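Local coordinates for Ctr9 protein (Myceliophthora thermophila, PDB 6AF0) that probably binds RNA polymerase II complexes and is an elongated, mostly helical protein with predicted tetratricopeptide repeats, at residues A[400-412]-A[420-432]. Numbering follows the deposited sequence.
Sequences DLGEAKLRLEKMI and AMILLGTLYAEEV
L408 drives into helix 420-432 as a knob, seated among A420, L423, L424 and L427. Its two methyls divide the hole: CD2 lies 3.9 Å from CA of A420, while CD1 lies 3.9 Å from CD1 of L424. L424 returns the insertion, packing among K405, L408, E409 and I412; the two leucine side chains run alongside each other in opposite senses, each seated in a hole of the facing helix. A third knob, L427, enters between L401, A404, K405 and L408. Its chi1 of -159° swings CG away from the backbone N and toward helix 401-412, where CD1 lies 3.7 Å from CG of K405, whose chain it crosses at about a right angle. Where the backbones come nearest, CA of L408 to CA of A420 at 5.5 Å, small A420 offers CB to CG2 of I412 at 3.7 Å and to SD of M411 at 3.9 Å.

Polar ends skirt one flank without a hydrogen bond between the helices; NZ of K405 forms a long salt bridge, 4.0 Å, to OE1 of E431. Further out, A404 touches helix 385-396 and L424 meets helix 445-463, while I422, L423 and T426 pack against a chain of another protein. The segment axes approach to 9.4 Å at 141°, a splayed, roughly antiparallel pair. Because helices 401-414 and 418-435 are consecutive and joined by a short turn, they form a helical hairpin with reciprocal knobs-into-holes packing, as in tetratricopeptide-repeat solenoids.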
# COMPACT_ATOMS: atom_id res chain seq x y z
N ASP A 400 -0.02 -20.01 -3.70
CA ASP A 400 1.02 -19.74 -4.69
C ASP A 400 1.12 -18.23 -4.80
O ASP A 400 0.79 -17.64 -5.84
CB ASP A 400 0.72 -20.39 -6.05
CG ASP A 400 0.69 -21.94 -6.00
OD1 ASP A 400 1.23 -22.57 -5.06
OD2 ASP A 400 0.12 -22.52 -6.95
N LEU A 401 1.61 -17.64 -3.71
CA LEU A 401 1.61 -16.18 -3.48
C LEU A 401 2.59 -15.43 -4.39
O LEU A 401 2.46 -14.23 -4.58
CB LEU A 401 1.94 -15.86 -2.02
CG LEU A 401 1.31 -16.77 -0.96
CD1 LEU A 401 1.72 -16.37 0.45
CD2 LEU A 401 -0.21 -16.78 -1.09
N GLY A 402 3.56 -16.13 -4.94
CA GLY A 402 4.50 -15.49 -5.85
C GLY A 402 3.80 -14.94 -7.08
O GLY A 402 4.01 -13.79 -7.48
N GLU A 403 2.94 -15.78 -7.67
CA GLU A 403 2.26 -15.41 -8.92
C GLU A 403 1.23 -14.32 -8.70
O GLU A 403 1.08 -13.41 -9.52
CB GLU A 403 1.69 -16.60 -9.70
CG GLU A 403 0.88 -17.62 -8.91
CD GLU A 403 0.29 -18.70 -9.81
OE1 GLU A 403 0.47 -18.60 -11.04
OE2 GLU A 403 -0.36 -19.65 -9.29
N ALA A 404 0.56 -14.40 -7.55
CA ALA A 404 -0.28 -13.31 -7.07
C ALA A 404 0.49 -12.01 -7.08
O ALA A 404 0.03 -11.01 -7.64
CB ALA A 404 -0.78 -13.61 -5.67
N LYS A 405 1.69 -12.03 -6.50
CA LYS A 405 2.57 -10.85 -6.52
C LYS A 405 2.83 -10.39 -7.94
O LYS A 405 2.82 -9.17 -8.19
CB LYS A 405 3.90 -11.11 -5.85
CG LYS A 405 3.80 -11.48 -4.39
CD LYS A 405 5.14 -11.94 -3.88
CE LYS A 405 5.96 -10.75 -3.48
NZ LYS A 405 7.41 -11.04 -3.51
N LEU A 406 3.04 -11.35 -8.86
CA LEU A 406 3.26 -11.01 -10.28
C LEU A 406 2.18 -10.09 -10.78
O LEU A 406 2.43 -8.94 -11.13
CB LEU A 406 3.24 -12.21 -11.24
CG LEU A 406 3.97 -13.51 -11.03
CD1 LEU A 406 4.25 -14.16 -12.38
CD2 LEU A 406 5.23 -13.29 -10.22
N ARG A 407 0.96 -10.65 -10.81
CA ARG A 407 -0.17 -10.06 -11.56
C ARG A 407 -0.66 -8.77 -10.93
O ARG A 407 -1.03 -7.83 -11.64
CB ARG A 407 -1.32 -11.06 -11.79
CG ARG A 407 -1.53 -12.11 -10.70
CD ARG A 407 -2.35 -13.29 -11.22
NE ARG A 407 -1.60 -14.07 -12.20
CZ ARG A 407 -1.13 -15.29 -12.01
NH1 ARG A 407 -1.33 -15.92 -10.86
NH2 ARG A 407 -0.44 -15.89 -12.97
N LEU A 408 -0.60 -8.70 -9.60
CA LEU A 408 -0.98 -7.48 -8.88
C LEU A 408 -0.01 -6.37 -9.25
O LEU A 408 -0.43 -5.26 -9.58
CB LEU A 408 -0.97 -7.73 -7.37
CG LEU A 408 -2.02 -8.73 -6.87
CD1 LEU A 408 -1.60 -9.41 -5.57
CD2 LEU A 408 -3.37 -8.06 -6.69
N GLU A 409 1.28 -6.67 -9.22
CA GLU A 409 2.28 -5.71 -9.63
C GLU A 409 2.01 -5.26 -11.06
O GLU A 409 2.01 -4.07 -11.37
CB GLU A 409 3.67 -6.30 -9.50
CG GLU A 409 4.78 -5.29 -9.75
CD GLU A 409 5.98 -5.52 -8.85
OE1 GLU A 409 7.12 -5.44 -9.36
OE2 GLU A 409 5.78 -5.80 -7.65
N LYS A 410 1.75 -6.24 -11.93
CA LYS A 410 1.50 -6.01 -13.35
C LYS A 410 0.38 -4.99 -13.49
O LYS A 410 0.49 -4.04 -14.26
CB LYS A 410 1.12 -7.32 -14.06
CG LYS A 410 2.28 -8.21 -14.52
CD LYS A 410 3.56 -8.08 -13.70
CE LYS A 410 4.32 -9.39 -13.57
NZ LYS A 410 5.33 -9.34 -12.47
N MET A 411 -0.67 -5.21 -12.71
CA MET A 411 -1.87 -4.34 -12.66
C MET A 411 -1.63 -2.93 -12.16
O MET A 411 -2.13 -1.96 -12.73
CB MET A 411 -2.89 -4.93 -11.71
CG MET A 411 -3.91 -5.85 -12.32
SD MET A 411 -5.22 -5.96 -11.11
CE MET A 411 -5.47 -7.72 -11.13
N ILE A 412 -0.95 -2.81 -11.02
CA ILE A 412 -0.71 -1.48 -10.44
C ILE A 412 0.21 -0.67 -11.34
O ILE A 412 0.14 0.57 -11.37
CB ILE A 412 -0.20 -1.53 -8.96
CG1 ILE A 412 1.01 -2.46 -8.78
CG2 ILE A 412 -1.31 -1.97 -8.02
CD1 ILE A 412 2.35 -1.91 -9.26
N ALA A 420 -6.23 -3.92 -6.33
CA ALA A 420 -4.89 -4.50 -6.46
C ALA A 420 -4.03 -3.99 -5.29
O ALA A 420 -3.55 -4.78 -4.48
CB ALA A 420 -4.27 -4.14 -7.81
N MET A 421 -3.92 -2.66 -5.19
CA MET A 421 -3.12 -2.01 -4.15
C MET A 421 -3.36 -2.57 -2.75
O MET A 421 -2.42 -2.86 -2.02
CB MET A 421 -3.38 -0.50 -4.16
CG MET A 421 -2.81 0.23 -5.37
SD MET A 421 -2.32 1.92 -5.01
CE MET A 421 -3.84 2.61 -4.37
N ILE A 422 -4.61 -2.72 -2.36
CA ILE A 422 -4.93 -3.19 -1.02
C ILE A 422 -4.55 -4.65 -0.85
O ILE A 422 -4.16 -5.06 0.23
CB ILE A 422 -6.42 -3.00 -0.63
CG1 ILE A 422 -6.66 -3.47 0.81
CG2 ILE A 422 -7.35 -3.77 -1.55
CD1 ILE A 422 -8.00 -3.05 1.38
N LEU A 423 -4.68 -5.44 -1.90
CA LEU A 423 -4.39 -6.87 -1.78
C LEU A 423 -2.90 -7.12 -1.77
O LEU A 423 -2.38 -7.93 -0.99
CB LEU A 423 -5.00 -7.65 -2.94
CG LEU A 423 -4.78 -9.16 -2.84
CD1 LEU A 423 -5.21 -9.69 -1.48
CD2 LEU A 423 -5.55 -9.89 -3.95
N LEU A 424 -2.20 -6.43 -2.67
CA LEU A 424 -0.78 -6.57 -2.75
C LEU A 424 -0.15 -6.13 -1.43
O LEU A 424 0.53 -6.92 -0.78
CB LEU A 424 -0.23 -5.80 -3.96
CG LEU A 424 1.25 -6.01 -4.29
CD1 LEU A 424 1.62 -7.48 -4.52
CD2 LEU A 424 1.61 -5.17 -5.51
N GLY A 425 -0.45 -4.91 -0.99
CA GLY A 425 0.05 -4.38 0.29
C GLY A 425 -0.17 -5.30 1.49
O GLY A 425 0.74 -5.53 2.29
N THR A 426 -1.38 -5.84 1.61
CA THR A 426 -1.69 -6.82 2.64
C THR A 426 -0.77 -8.01 2.51
O THR A 426 -0.24 -8.50 3.50
CB THR A 426 -3.13 -7.36 2.51
OG1 THR A 426 -4.03 -6.27 2.28
CG2 THR A 426 -3.54 -8.09 3.76
N LEU A 427 -0.58 -8.46 1.28
CA LEU A 427 0.27 -9.62 0.99
C LEU A 427 1.70 -9.40 1.51
O LEU A 427 2.25 -10.27 2.20
CB LEU A 427 0.29 -9.91 -0.51
CG LEU A 427 0.69 -11.33 -0.98
CD1 LEU A 427 0.61 -11.39 -2.50
CD2 LEU A 427 2.08 -11.77 -0.53
N TYR A 428 2.29 -8.26 1.15
CA TYR A 428 3.59 -7.87 1.63
C TYR A 428 3.63 -7.72 3.16
O TYR A 428 4.53 -8.24 3.83
CB TYR A 428 4.02 -6.54 0.98
CG TYR A 428 4.52 -6.65 -0.44
CD1 TYR A 428 5.21 -7.77 -0.87
CD2 TYR A 428 4.36 -5.61 -1.35
CE1 TYR A 428 5.68 -7.88 -2.17
CE2 TYR A 428 4.84 -5.71 -2.65
CZ TYR A 428 5.50 -6.86 -3.05
OH TYR A 428 5.99 -7.01 -4.33
N ALA A 429 2.66 -7.01 3.72
CA ALA A 429 2.64 -6.85 5.16
C ALA A 429 2.71 -8.20 5.81
O ALA A 429 3.59 -8.46 6.58
CB ALA A 429 1.37 -6.14 5.60
N GLU A 430 1.78 -9.08 5.47
CA GLU A 430 1.77 -10.40 6.10
C GLU A 430 3.09 -11.16 5.91
O GLU A 430 3.44 -11.98 6.72
CB GLU A 430 0.63 -11.24 5.56
CG GLU A 430 -0.74 -10.79 6.02
CD GLU A 430 -1.75 -11.93 6.08
OE1 GLU A 430 -1.34 -13.09 5.97
OE2 GLU A 430 -2.95 -11.66 6.23
N GLU A 431 3.79 -10.88 4.83
CA GLU A 431 5.09 -11.51 4.56
C GLU A 431 6.11 -11.09 5.63
O GLU A 431 6.80 -11.94 6.20
CB GLU A 431 5.57 -11.12 3.16
CG GLU A 431 6.66 -12.00 2.57
CD GLU A 431 7.02 -11.58 1.14
OE1 GLU A 431 6.52 -12.24 0.20
OE2 GLU A 431 7.77 -10.57 0.97
N VAL A 432 6.20 -9.78 5.86
CA VAL A 432 7.01 -9.21 6.93
C VAL A 432 6.67 -9.77 8.32
O VAL A 432 7.54 -10.16 9.09
CB VAL A 432 6.78 -7.68 7.00
CG1 VAL A 432 7.41 -7.09 8.26
CG2 VAL A 432 7.33 -6.99 5.78